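Local structure of pesticidal crystal protein CRY4AA (Bacillus thuringiensis, 2C9K) at residues A[267-270]-A[274-277]. The protein kills mosquito larvae by binding to midgut epithelial cells and promoting their colloid-osmotic lysis, this chain being its functional toxin portion. Residues are numbered along the deposited sequence; the frame is centred on the assembly and turned at random.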
# COMPACT_ATOMS: atom_id res chain seq x y z
N LEU A 267 -18.02 -9.12 0.01
CA LEU A 267 -19.02 -9.99 0.62
C LEU A 267 -20.20 -10.20 -0.33
O LEU A 267 -20.65 -9.25 -0.99
CB LEU A 267 -19.52 -9.37 1.93
CG LEU A 267 -20.81 -9.93 2.57
CD1 LEU A 267 -20.61 -11.38 3.01
CD2 LEU A 267 -21.18 -9.06 3.76
N ASN A 268 -20.69 -11.44 -0.36
CA ASN A 268 -21.83 -11.88 -1.18
C ASN A 268 -21.62 -11.87 -2.68
O ASN A 268 -22.57 -11.73 -3.45
CB ASN A 268 -23.07 -11.05 -0.86
CG ASN A 268 -23.63 -11.37 0.51
OD1 ASN A 268 -23.43 -12.46 1.05
ND2 ASN A 268 -24.35 -10.41 1.08
N PHE A 269 -20.37 -12.05 -3.11
CA PHE A 269 -20.06 -12.06 -4.52
C PHE A 269 -20.68 -13.26 -5.24
O PHE A 269 -21.38 -13.11 -6.24
CB PHE A 269 -18.55 -12.11 -4.73
CG PHE A 269 -18.16 -12.29 -6.16
CD1 PHE A 269 -18.26 -11.23 -7.05
CD2 PHE A 269 -17.77 -13.54 -6.63
CE1 PHE A 269 -17.98 -11.42 -8.41
CE2 PHE A 269 -17.49 -13.73 -7.99
CZ PHE A 269 -17.60 -12.67 -8.87
N GLU A 270 -20.40 -14.44 -4.72
CA GLU A 270 -20.87 -15.68 -5.32
C GLU A 270 -22.38 -15.90 -5.30
O GLU A 270 -22.91 -16.47 -6.23
CB GLU A 270 -20.14 -16.87 -4.68
CG GLU A 270 -18.62 -16.75 -4.75
CD GLU A 270 -17.99 -16.03 -3.53
OE1 GLU A 270 -18.56 -15.02 -3.04
OE2 GLU A 270 -16.91 -16.49 -3.07
N TYR A 274 -24.66 -9.97 -9.73
CA TYR A 274 -23.74 -8.97 -10.24
C TYR A 274 -22.45 -9.52 -10.86
O TYR A 274 -21.77 -8.82 -11.60
CB TYR A 274 -23.41 -7.97 -9.13
CG TYR A 274 -24.66 -7.48 -8.45
CD1 TYR A 274 -25.03 -7.97 -7.20
CD2 TYR A 274 -25.53 -6.61 -9.10
CE1 TYR A 274 -26.24 -7.61 -6.62
CE2 TYR A 274 -26.74 -6.23 -8.53
CZ TYR A 274 -27.08 -6.74 -7.28
OH TYR A 274 -28.28 -6.39 -6.70
N LYS A 275 -22.13 -10.77 -10.55
CA LYS A 275 -20.92 -11.36 -11.10
C LYS A 275 -21.07 -11.59 -12.60
O LYS A 275 -20.08 -11.84 -13.29
CB LYS A 275 -20.61 -12.68 -10.40
CG LYS A 275 -21.78 -13.64 -10.34
CD LYS A 275 -21.44 -14.90 -9.58
CE LYS A 275 -22.53 -15.94 -9.72
NZ LYS A 275 -22.27 -17.15 -8.89
N TYR A 276 -22.29 -11.48 -13.11
CA TYR A 276 -22.56 -11.70 -14.54
C TYR A 276 -22.58 -10.41 -15.35
O TYR A 276 -22.69 -10.44 -16.56
CB TYR A 276 -23.89 -12.44 -14.72
CG TYR A 276 -23.91 -13.85 -14.17
CD1 TYR A 276 -24.86 -14.24 -13.23
CD2 TYR A 276 -22.97 -14.80 -14.58
CE1 TYR A 276 -24.89 -15.53 -12.72
CE2 TYR A 276 -22.99 -16.10 -14.07
CZ TYR A 276 -23.95 -16.45 -13.14
OH TYR A 276 -23.96 -17.71 -12.60
N TYR A 277 -22.48 -9.28 -14.65
CA TYR A 277 -22.46 -7.98 -15.30
C TYR A 277 -21.05 -7.67 -15.76
O TYR A 277 -20.10 -8.37 -15.42
CB TYR A 277 -22.91 -6.89 -14.33
CG TYR A 277 -24.40 -6.83 -14.13
CD1 TYR A 277 -25.10 -7.93 -13.63
CD2 TYR A 277 -25.11 -5.68 -14.46
CE1 TYR A 277 -26.48 -7.88 -13.47
CE2 TYR A 277 -26.49 -5.62 -14.30
CZ TYR A 277 -27.16 -6.72 -13.80
OH TYR A 277 -28.51 -6.66 -13.63
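K275 reaches back along the chain with its whole side chain, its CB against the ring of F269 and its ammonium group on the backbone of E270. CB of K275 lies 3.4 Å from CZ of F269 and 3.5 Å from CE1 of the same ring, approaching it obliquely, and the two side chains cross at about a right angle. F269 offers this far end of its ring because CG stands anti to the backbone N. In K275, CG is set between the backbone N and the carbonyl carbon (chi1 51°), and beyond it the chain runs extended, bringing CD of K275 to 3.8 Å from the carbonyl O of F269. The ammonium group then donates a 2.8 Å hydrogen bond from NZ of K275 to O of E270. The bond lies in the carbonyl plane on a lone pair, with a C=O...N angle of 138°. E270 thus takes part through its main chain, its CB pointing away from 274-277; the side chain is directed to F269 of its own segment, with CD at the edge of the ring and in its plane. Both segments belong to the loop that follows strand 262-267 and leads, through a 3-10 turn, to helix 279-286, in the second domain of the three-domain delta-endotoxin fold, the beta-rich domain that in this family is linked to receptor recognition. CG of K275 also lies over one face of the Y276 ring, 4.2 Å above its plane and close to the ring centre. ND2 of N219 hydrogen-bonds to the carbonyl oxygens of K275 and Y277, while F269 packs on N221 and K275 on L216.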